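Local coordinates for protein putative tetR-family transcriptional regulator (Streptomyces coelicolor, PDB 3FIW) that probably binds operator DNA through a helix-turn-helix motif and regulates transcription, most likely as a dimeric repressor of the TetR family, at residues Leu89-Phe100 / Arg135-Val145; Leu35-Asp44 / Ala113-His121. All coordinates share one frame; numbering follows the deposited sequence.

Contact 1 of 2, residues Leu89-Phe100 / Arg135-Val145; sequences LPEPGEDWHGWF and RKMDFLVASGV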
loop_
_atom_site.group_PDB
_atom_site.type_symbol
_atom_site.label_atom_id
_atom_site.label_comp_id
_atom_site.label_asym_id
_atom_site.label_seq_id
_atom_site.Cartn_x
_atom_site.Cartn_y
_atom_site.Cartn_z
ATOM N N LEU A 89 -23.877 3.424 8.739
ATOM C CA LEU A 89 -24.106 2.849 7.425
ATOM C C LEU A 89 -24.916 3.811 6.546
ATOM O O LEU A 89 -25.764 4.596 7.043
ATOM C CB LEU A 89 -24.834 1.494 7.552
ATOM C CG LEU A 89 -23.996 0.357 8.153
ATOM C CD1 LEU A 89 -24.795 -0.886 8.484
ATOM C CD2 LEU A 89 -22.786 0.029 7.279
ATOM N N PRO A 90 -24.707 3.725 5.228
ATOM C CA PRO A 90 -25.395 4.672 4.371
ATOM C C PRO A 90 -26.924 4.382 4.317
ATOM O O PRO A 90 -27.325 3.222 4.392
ATOM C CB PRO A 90 -24.731 4.446 3.009
ATOM C CG PRO A 90 -24.164 3.058 3.049
ATOM C CD PRO A 90 -23.878 2.753 4.475
ATOM N N GLU A 91 -27.750 5.429 4.217
ATOM C CA GLU A 91 -29.182 5.257 4.078
ATOM C C GLU A 91 -29.638 5.669 2.714
ATOM O O GLU A 91 -29.220 6.706 2.218
ATOM C CB GLU A 91 -29.934 6.099 5.081
ATOM C CG GLU A 91 -30.336 5.340 6.324
ATOM C CD GLU A 91 -30.143 6.179 7.574
ATOM O OE1 GLU A 91 -29.349 7.159 7.533
ATOM O OE2 GLU A 91 -30.773 5.851 8.600
ATOM N N PRO A 92 -30.505 4.848 2.097
ATOM C CA PRO A 92 -31.311 5.221 0.931
ATOM C C PRO A 92 -31.729 6.684 0.914
ATOM O O PRO A 92 -32.242 7.235 1.912
ATOM C CB PRO A 92 -32.546 4.328 1.094
ATOM C CG PRO A 92 -31.913 3.066 1.508
ATOM C CD PRO A 92 -30.782 3.445 2.473
ATOM N N GLY A 93 -31.497 7.303 -0.232
ATOM C CA GLY A 93 -31.809 8.698 -0.360
ATOM C C GLY A 93 -30.565 9.533 -0.181
ATOM O O GLY A 93 -30.530 10.655 -0.682
ATOM N N GLU A 94 -29.542 9.039 0.525
ATOM C CA GLU A 94 -28.382 9.914 0.649
ATOM C C GLU A 94 -27.535 9.822 -0.589
ATOM O O GLU A 94 -27.625 8.841 -1.342
ATOM C CB GLU A 94 -27.604 9.802 1.957
ATOM C CG GLU A 94 -26.720 8.624 2.097
ATOM C CD GLU A 94 -25.962 8.647 3.400
ATOM O OE1 GLU A 94 -24.864 9.262 3.447
ATOM O OE2 GLU A 94 -26.454 8.043 4.368
ATOM N N ASP A 95 -26.788 10.901 -0.816
ATOM C CA ASP A 95 -25.947 11.068 -1.984
ATOM C C ASP A 95 -24.865 9.975 -1.923
ATOM O O ASP A 95 -24.017 9.980 -1.021
ATOM C CB ASP A 95 -25.345 12.485 -1.984
ATOM C CG ASP A 95 -24.280 12.666 -3.035
ATOM O OD1 ASP A 95 -24.418 12.046 -4.109
ATOM O OD2 ASP A 95 -23.302 13.425 -2.783
ATOM N N TRP A 96 -24.929 9.035 -2.871
ATOM C CA TRP A 96 -24.058 7.887 -2.873
ATOM C C TRP A 96 -22.639 8.369 -3.121
ATOM O O TRP A 96 -21.724 7.679 -2.770
ATOM C CB TRP A 96 -24.421 6.875 -3.971
ATOM C CG TRP A 96 -23.972 7.298 -5.380
ATOM C CD1 TRP A 96 -24.762 7.859 -6.363
ATOM C CD2 TRP A 96 -22.636 7.230 -5.927
ATOM N NE1 TRP A 96 -24.011 8.118 -7.463
ATOM C CE2 TRP A 96 -22.700 7.753 -7.230
ATOM C CE3 TRP A 96 -21.380 6.776 -5.429
ATOM C CZ2 TRP A 96 -21.563 7.844 -8.063
ATOM C CZ3 TRP A 96 -20.237 6.868 -6.254
ATOM C CH2 TRP A 96 -20.347 7.400 -7.571
ATOM N N HIS A 97 -22.510 9.516 -3.789
ATOM C CA HIS A 97 -21.243 10.064 -4.263
ATOM C C HIS A 97 -20.429 10.605 -3.092
ATOM O O HIS A 97 -19.282 10.233 -2.949
ATOM C CB HIS A 97 -21.485 11.129 -5.347
ATOM C CG HIS A 97 -20.250 11.584 -6.060
ATOM N ND1 HIS A 97 -19.011 11.673 -5.449
ATOM C CD2 HIS A 97 -20.073 12.051 -7.324
ATOM C CE1 HIS A 97 -18.126 12.143 -6.314
ATOM N NE2 HIS A 97 -18.740 12.362 -7.466
ATOM N N GLY A 98 -21.032 11.483 -2.295
ATOM C CA GLY A 98 -20.468 12.006 -1.058
ATOM C C GLY A 98 -20.205 10.941 -0.008
ATOM O O GLY A 98 -19.199 11.018 0.693
ATOM N N TRP A 99 -21.102 9.961 0.121
ATOM C CA TRP A 99 -20.886 8.838 1.004
ATOM C C TRP A 99 -19.659 8.042 0.557
ATOM O O TRP A 99 -18.794 7.698 1.372
ATOM C CB TRP A 99 -22.071 7.894 1.051
ATOM C CG TRP A 99 -21.715 6.629 1.858
ATOM C CD1 TRP A 99 -21.828 6.461 3.218
ATOM C CD2 TRP A 99 -21.126 5.406 1.353
ATOM N NE1 TRP A 99 -21.362 5.211 3.580
ATOM C CE2 TRP A 99 -20.957 4.538 2.459
ATOM C CE3 TRP A 99 -20.772 4.953 0.080
ATOM C CZ2 TRP A 99 -20.426 3.258 2.327
ATOM C CZ3 TRP A 99 -20.242 3.683 -0.056
ATOM C CH2 TRP A 99 -20.070 2.846 1.056
ATOM N N PHE A 100 -19.567 7.744 -0.730
ATOM C CA PHE A 100 -18.362 7.018 -1.215
ATOM C C PHE A 100 -17.044 7.679 -0.776
ATOM O O PHE A 100 -16.147 7.040 -0.229
ATOM C CB PHE A 100 -18.410 6.808 -2.742
ATOM C CG PHE A 100 -17.339 5.896 -3.252
ATOM C CD1 PHE A 100 -17.580 4.552 -3.404
ATOM C CD2 PHE A 100 -16.074 6.383 -3.547
ATOM C CE1 PHE A 100 -16.596 3.715 -3.847
ATOM C CE2 PHE A 100 -15.091 5.551 -3.988
ATOM C CZ PHE A 100 -15.349 4.221 -4.145
ATOM N N ARG A 135 -24.208 -4.298 3.026
ATOM C CA ARG A 135 -25.144 -3.172 3.183
ATOM C C ARG A 135 -24.658 -1.931 2.389
ATOM O O ARG A 135 -25.450 -1.258 1.706
ATOM C CB ARG A 135 -25.383 -2.835 4.665
ATOM C CG ARG A 135 -26.077 -3.945 5.474
ATOM C CD ARG A 135 -26.942 -3.396 6.602
ATOM N NE ARG A 135 -27.311 -4.466 7.533
ATOM C CZ ARG A 135 -28.533 -5.001 7.663
ATOM N NH1 ARG A 135 -29.573 -4.565 6.943
ATOM N NH2 ARG A 135 -28.720 -5.975 8.547
ATOM N N LYS A 136 -23.356 -1.672 2.488
ATOM C CA LYS A 136 -22.676 -0.632 1.715
ATOM C C LYS A 136 -22.829 -0.894 0.225
ATOM O O LYS A 136 -23.199 -0.004 -0.529
ATOM C CB LYS A 136 -21.201 -0.562 2.107
ATOM C CG LYS A 136 -20.952 0.053 3.440
ATOM C CD LYS A 136 -19.457 0.042 3.772
ATOM C CE LYS A 136 -19.226 0.532 5.189
ATOM N NZ LYS A 136 -17.786 0.471 5.474
HETATM N N MSE A 137 -22.579 -2.131 -0.197
HETATM C CA MSE A 137 -22.749 -2.480 -1.595
HETATM C C MSE A 137 -24.188 -2.326 -2.073
HETATM O O MSE A 137 -24.393 -1.784 -3.156
HETATM C CB MSE A 137 -22.270 -3.889 -1.869
HETATM C CG MSE A 137 -21.862 -4.078 -3.315
HETATM SE SE MSE A 137 -20.214 -3.061 -3.656
HETATM C CE MSE A 137 -18.887 -3.911 -2.456
ATOM N N ASP A 138 -25.167 -2.799 -1.276
ATOM C CA ASP A 138 -26.599 -2.651 -1.584
ATOM C C ASP A 138 -27.003 -1.206 -1.768
ATOM O O ASP A 138 -27.737 -0.873 -2.703
ATOM C CB ASP A 138 -27.471 -3.267 -0.483
ATOM C CG ASP A 138 -27.509 -4.795 -0.545
ATOM O OD1 ASP A 138 -27.905 -5.420 0.487
ATOM O OD2 ASP A 138 -27.145 -5.352 -1.626
ATOM N N PHE A 139 -26.525 -0.345 -0.876
ATOM C CA PHE A 139 -26.733 1.093 -1.006
ATOM C C PHE A 139 -26.246 1.663 -2.343
ATOM O O PHE A 139 -26.933 2.490 -2.938
ATOM C CB PHE A 139 -26.054 1.821 0.147
ATOM C CG PHE A 139 -25.980 3.296 -0.049
ATOM C CD1 PHE A 139 -27.123 4.099 0.135
ATOM C CD2 PHE A 139 -24.799 3.881 -0.481
ATOM C CE1 PHE A 139 -27.070 5.500 -0.065
ATOM C CE2 PHE A 139 -24.705 5.259 -0.667
ATOM C CZ PHE A 139 -25.858 6.085 -0.453
ATOM N N LEU A 140 -25.056 1.242 -2.788
ATOM C CA LEU A 140 -24.461 1.732 -4.033
ATOM C C LEU A 140 -25.271 1.215 -5.226
ATOM O O LEU A 140 -25.527 1.936 -6.190
ATOM C CB LEU A 140 -22.976 1.315 -4.147
ATOM C CG LEU A 140 -21.926 2.101 -3.337
ATOM C CD1 LEU A 140 -20.564 1.458 -3.449
ATOM C CD2 LEU A 140 -21.868 3.578 -3.810
ATOM N N VAL A 141 -25.660 -0.044 -5.165
ATOM C CA VAL A 141 -26.527 -0.621 -6.207
ATOM C C VAL A 141 -27.898 0.072 -6.230
ATOM O O VAL A 141 -28.367 0.451 -7.301
ATOM C CB VAL A 141 -26.696 -2.144 -6.029
ATOM C CG1 VAL A 141 -27.744 -2.741 -7.042
ATOM C CG2 VAL A 141 -25.338 -2.869 -6.088
ATOM N N ALA A 142 -28.539 0.239 -5.071
ATOM C CA ALA A 142 -29.818 0.950 -5.020
ATOM C C ALA A 142 -29.709 2.438 -5.408
ATOM O O ALA A 142 -30.708 3.064 -5.717
ATOM C CB ALA A 142 -30.523 0.767 -3.667
ATOM N N SER A 143 -28.495 2.986 -5.428
ATOM C CA SER A 143 -28.276 4.372 -5.845
ATOM C C SER A 143 -28.062 4.458 -7.363
ATOM O O SER A 143 -27.924 5.542 -7.921
ATOM C CB SER A 143 -27.084 4.983 -5.089
ATOM O OG SER A 143 -27.273 4.835 -3.691
ATOM N N GLY A 144 -28.030 3.313 -8.025
ATOM C CA GLY A 144 -27.848 3.312 -9.461
ATOM C C GLY A 144 -26.441 3.026 -9.943
ATOM O O GLY A 144 -26.230 2.963 -11.148
ATOM N N VAL A 145 -25.467 2.878 -9.034
ATOM C CA VAL A 145 -24.146 2.359 -9.405
ATOM C C VAL A 145 -24.239 0.868 -9.813
ATOM O O VAL A 145 -24.684 0.031 -9.027
ATOM C CB VAL A 145 -23.065 2.544 -8.248
ATOM C CG1 VAL A 145 -21.678 2.151 -8.745
ATOM C CG2 VAL A 145 -23.063 3.980 -7.664
#

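Contact 2 of 2, residues Leu35-Asp44 / Ala113-His121; sequences LDLLDEVGLD and ARRDGARLH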
loop_
_atom_site.group_PDB
_atom_site.type_symbol
_atom_site.label_atom_id
_atom_site.label_comp_id
_atom_site.label_asym_id
_atom_site.label_seq_id
_atom_site.Cartn_x
_atom_site.Cartn_y
_atom_site.Cartn_z
ATOM N N LEU A 35 -1.958 -1.768 21.156
ATOM C CA LEU A 35 -2.145 -0.678 20.213
ATOM C C LEU A 35 -1.554 0.634 20.730
ATOM O O LEU A 35 -1.019 1.428 19.923
ATOM C CB LEU A 35 -3.614 -0.517 19.892
ATOM C CG LEU A 35 -4.274 -1.623 19.033
ATOM C CD1 LEU A 35 -5.730 -1.313 18.813
ATOM C CD2 LEU A 35 -3.581 -1.798 17.711
ATOM N N ASP A 36 -1.652 0.866 22.042
ATOM C CA ASP A 36 -0.982 1.997 22.657
ATOM C C ASP A 36 0.523 1.866 22.597
ATOM O O ASP A 36 1.208 2.859 22.317
ATOM C CB ASP A 36 -1.392 2.199 24.114
ATOM C CG ASP A 36 -2.813 2.740 24.260
ATOM O OD1 ASP A 36 -3.499 3.078 23.246
ATOM O OD2 ASP A 36 -3.240 2.818 25.428
ATOM N N LEU A 37 1.026 0.658 22.858
ATOM C CA LEU A 37 2.444 0.324 22.698
ATOM C C LEU A 37 2.941 0.572 21.273
ATOM O O LEU A 37 4.043 1.116 21.076
ATOM C CB LEU A 37 2.729 -1.137 23.090
ATOM C CG LEU A 37 4.225 -1.540 23.057
ATOM C CD1 LEU A 37 5.018 -0.887 24.165
ATOM C CD2 LEU A 37 4.395 -3.051 23.112
ATOM N N LEU A 38 2.129 0.164 20.295
ATOM C CA LEU A 38 2.392 0.399 18.900
ATOM C C LEU A 38 2.546 1.883 18.645
ATOM O O LEU A 38 3.495 2.283 17.956
ATOM C CB LEU A 38 1.265 -0.171 18.040
ATOM C CG LEU A 38 1.237 0.178 16.532
ATOM C CD1 LEU A 38 2.445 -0.352 15.759
ATOM C CD2 LEU A 38 -0.116 -0.290 15.900
ATOM N N ASP A 39 1.625 2.690 19.192
ATOM C CA ASP A 39 1.725 4.145 19.086
ATOM C C ASP A 39 3.058 4.625 19.612
ATOM O O ASP A 39 3.675 5.521 19.036
ATOM C CB ASP A 39 0.551 4.868 19.783
ATOM C CG ASP A 39 -0.682 4.891 18.920
ATOM O OD1 ASP A 39 -1.823 4.907 19.437
ATOM O OD2 ASP A 39 -0.491 4.843 17.694
ATOM N N GLU A 40 3.504 3.999 20.692
ATOM C CA GLU A 40 4.700 4.422 21.396
ATOM C C GLU A 40 5.985 4.016 20.707
ATOM O O GLU A 40 6.902 4.810 20.621
ATOM C CB GLU A 40 4.717 3.820 22.808
ATOM C CG GLU A 40 4.870 4.850 23.945
ATOM C CD GLU A 40 3.531 5.110 24.702
ATOM O OE1 GLU A 40 2.452 5.183 24.043
ATOM O OE2 GLU A 40 3.558 5.241 25.956
ATOM N N VAL A 41 6.092 2.766 20.273
ATOM C CA VAL A 41 7.416 2.244 19.887
ATOM C C VAL A 41 7.528 1.890 18.397
ATOM O O VAL A 41 8.611 1.577 17.908
ATOM C CB VAL A 41 7.863 1.017 20.782
ATOM C CG1 VAL A 41 7.980 1.434 22.247
ATOM C CG2 VAL A 41 6.912 -0.203 20.615
ATOM N N GLY A 42 6.416 1.931 17.675
ATOM C CA GLY A 42 6.414 1.559 16.258
ATOM C C GLY A 42 6.146 0.084 16.170
ATOM O O GLY A 42 6.363 -0.644 17.157
ATOM N N LEU A 43 5.666 -0.366 15.011
ATOM C CA LEU A 43 5.423 -1.801 14.784
ATOM C C LEU A 43 6.680 -2.656 15.010
ATOM O O LEU A 43 6.595 -3.765 15.530
ATOM C CB LEU A 43 4.848 -2.042 13.374
ATOM C CG LEU A 43 4.307 -3.398 12.901
ATOM C CD1 LEU A 43 3.154 -3.932 13.788
ATOM C CD2 LEU A 43 3.845 -3.342 11.457
ATOM N N ASP A 44 7.832 -2.141 14.589
ATOM C CA ASP A 44 9.102 -2.848 14.713
ATOM C C ASP A 44 9.482 -3.054 16.156
ATOM O O ASP A 44 10.192 -4.019 16.452
ATOM C CB ASP A 44 10.212 -2.099 13.981
ATOM C CG ASP A 44 10.178 -2.316 12.457
ATOM O OD1 ASP A 44 9.377 -3.145 11.946
ATOM O OD2 ASP A 44 10.991 -1.670 11.776
ATOM N N ALA A 113 -4.762 6.358 12.427
ATOM C CA ALA A 113 -5.057 6.563 13.854
ATOM C C ALA A 113 -4.097 5.871 14.809
ATOM O O ALA A 113 -4.077 6.173 15.995
ATOM C CB ALA A 113 -6.514 6.126 14.149
ATOM N N ARG A 114 -3.333 4.915 14.310
ATOM C CA ARG A 114 -2.310 4.215 15.093
ATOM C C ARG A 114 -1.043 4.308 14.296
ATOM O O ARG A 114 -1.081 4.204 13.050
ATOM C CB ARG A 114 -2.649 2.728 15.239
ATOM C CG ARG A 114 -3.849 2.449 16.124
ATOM C CD ARG A 114 -3.630 2.993 17.529
ATOM N NE ARG A 114 -4.792 2.702 18.373
ATOM C CZ ARG A 114 -4.836 2.833 19.702
ATOM N NH1 ARG A 114 -3.788 3.292 20.373
ATOM N NH2 ARG A 114 -5.961 2.511 20.354
ATOM N N ARG A 115 0.080 4.514 14.979
ATOM C CA ARG A 115 1.370 4.519 14.300
ATOM C C ARG A 115 1.550 3.218 13.492
ATOM O O ARG A 115 1.083 2.180 13.927
ATOM C CB ARG A 115 2.480 4.632 15.316
ATOM C CG ARG A 115 3.852 4.637 14.720
ATOM C CD ARG A 115 4.795 4.859 15.856
ATOM N NE ARG A 115 6.208 4.813 15.523
ATOM C CZ ARG A 115 7.162 5.099 16.411
ATOM N NH1 ARG A 115 6.836 5.432 17.652
ATOM N NH2 ARG A 115 8.437 5.042 16.067
ATOM N N ASP A 116 2.216 3.300 12.325
ATOM C CA ASP A 116 2.472 2.157 11.427
ATOM C C ASP A 116 1.160 1.412 11.190
ATOM O O ASP A 116 1.147 0.214 10.921
ATOM C CB ASP A 116 3.575 1.205 11.958
ATOM C CG ASP A 116 4.966 1.906 12.143
ATOM O OD1 ASP A 116 5.337 2.774 11.348
ATOM O OD2 ASP A 116 5.697 1.572 13.088
ATOM N N GLY A 117 0.065 2.143 11.348
ATOM C CA GLY A 117 -1.298 1.640 11.135
ATOM C C GLY A 117 -1.464 0.821 9.873
ATOM O O GLY A 117 -2.048 -0.263 9.928
ATOM N N ALA A 118 -0.957 1.314 8.731
ATOM C CA ALA A 118 -1.178 0.584 7.464
ATOM C C ALA A 118 -0.325 -0.683 7.289
ATOM O O ALA A 118 -0.809 -1.658 6.746
ATOM C CB ALA A 118 -1.131 1.511 6.228
ATOM N N ARG A 119 0.909 -0.691 7.802
ATOM C CA ARG A 119 1.744 -1.911 7.868
ATOM C C ARG A 119 1.135 -2.960 8.773
ATOM O O ARG A 119 1.212 -4.168 8.496
ATOM C CB ARG A 119 3.185 -1.602 8.341
ATOM C CG ARG A 119 4.055 -0.886 7.317
ATOM C CD ARG A 119 5.399 -0.532 7.927
ATOM N NE ARG A 119 5.977 -1.704 8.572
ATOM C CZ ARG A 119 6.886 -1.686 9.549
ATOM N NH1 ARG A 119 7.309 -2.835 10.026
ATOM N NH2 ARG A 119 7.401 -0.553 10.025
ATOM N N LEU A 120 0.530 -2.506 9.866
ATOM C CA LEU A 120 -0.193 -3.414 10.735
ATOM C C LEU A 120 -1.347 -4.061 9.983
ATOM O O LEU A 120 -1.525 -5.284 10.042
ATOM C CB LEU A 120 -0.714 -2.675 11.981
ATOM C CG LEU A 120 -1.459 -3.503 13.032
ATOM C CD1 LEU A 120 -0.540 -4.414 13.845
ATOM C CD2 LEU A 120 -2.274 -2.562 13.948
ATOM N N HIS A 121 -2.143 -3.249 9.285
ATOM C CA HIS A 121 -3.253 -3.773 8.502
ATOM C C HIS A 121 -2.814 -4.764 7.428
ATOM O O HIS A 121 -3.253 -5.933 7.413
ATOM C CB HIS A 121 -3.958 -2.605 7.837
ATOM C CG HIS A 121 -5.303 -2.936 7.273
ATOM N ND1 HIS A 121 -5.536 -3.048 5.913
ATOM C CD2 HIS A 121 -6.495 -3.142 7.875
ATOM C CE1 HIS A 121 -6.823 -3.286 5.703
ATOM N NE2 HIS A 121 -7.425 -3.353 6.878
HETATM O O HOH W 1 -3.373 6.731 18.708
#

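Contact 1 of 2, residues Leu89-Phe100 / Arg135-Val145
The Phe139 ring lies between Pro90 on one face and its own helix end on the other. Pro90 CB sits over the ring centre, 3.5 Å from the centroid, a CH-pi contact. Ser143 OG covers the opposite face. Round the rim of the ring come backbone atoms of the loop: Glu94 O is 3.4 Å from Phe139 CZ. Phe139 also turns an edge to the face of Trp99, an edge-to-face pair with planes 66° apart. Pro90 CG lies over the same Trp99 face, and Lys136 CD lies at the indole edge. Lys136 NZ is hydrogen-bonded to Asn103 OD1. With CG anti to the backbone N (chi1 168°), the Phe139 ring points into the loop 89-95.

The segments belong to the C-terminal domain of the TetR fold. Here the axes of 96-100 and 135-142 run at 147° to each other, roughly antiparallel. The loop 89-95 folds over the end of helix 130-142, which finishes in a Schellman motif at Gly144. Replacing Phe139 with an alanine removes the ring and would probably open a gap against Pro90 and deprive Trp99 of its edge-on partner.

Trp96 has its own pair of covers. Val145 CG2 is 3.8 Å from the centroid of the six-membered ring, and His97 CB lies over the other face. Leu140 CD2 meets Trp96 CE3 at 3.6 Å. Val208 of the second subunit packs on both Trp96 and Val145.

Contact 2 of 2, residues Leu35-Asp44 / Ala113-His121
This contact joins the DNA-binding domain of the TetR fold to its C-terminal domain. Helix 27-41, just ahead of the predicted helix-turn-helix, meets the turn before helix 117-123. A salt-bridge network of Asp36, Asp39 and Arg114 holds one end. Arg114 NH1 serves both acids. It bonds Asp36 OD1 at 2.9 Å, close to the guanidinium plane and on the anti lone pair of the oxygen. It meets Asp39 OD1 at 2.7 Å from above the carboxylate plane. A bend at chi2 (-59°) turns the Arg114 chain so that Leu35 CB lies over the guanidinium face. The other oxygen of Asp39, OD2, takes the backbone N of Arg115 at 2.8 Å. Asp39 therefore grips both a side chain and the backbone of the type II turn 114-117.

Leu120 makes apolar contacts. Its CD2 is 3.7 Å from Leu38 CD2, and its CD1 touches Leu43 CD1. Met76 of helix 69-79 packs on Leu35 and Leu38.

Arg115 runs extended past the helix end. Its guanidinium lies flat against the backbone of Val41 and Gly42. Gly42 leaves the helix with positive phi, and its CA lies 3.3 Å from Asp116 OD2. Asp116 OD2 accepts from Leu43 N at 2.7 Å. Arg119 NH1 forms a salt bridge with Asp44 OD1 at 2.8 Å; the oxygen lies in the guanidinium plane, but the nitrogen meets it from above the carboxylate plane, 41° out.

Contacts 1 and 2 lie on opposite sides of the chain's centre. Their centres are about 32 Å apart, their nearest atoms about 11 Å, and they do not touch. Helix 96-112 starts in contact 1 and runs toward the turn of contact 2. Helix 117-123 follows, and helix 130-142 then leads back to contact 1. Helix 147-170 packs against both, through Phe100 and Val145 at one end and Ala118 and Arg119 at the other. Contact 1 also borders the second subunit. Contact 2 touches no other chain of the assembly and joins the DNA-binding domain to the C-terminal domain. In TetR relatives, ligand signals reach DNA-binding domains across such junctions; whether this protein does likewise is unknown.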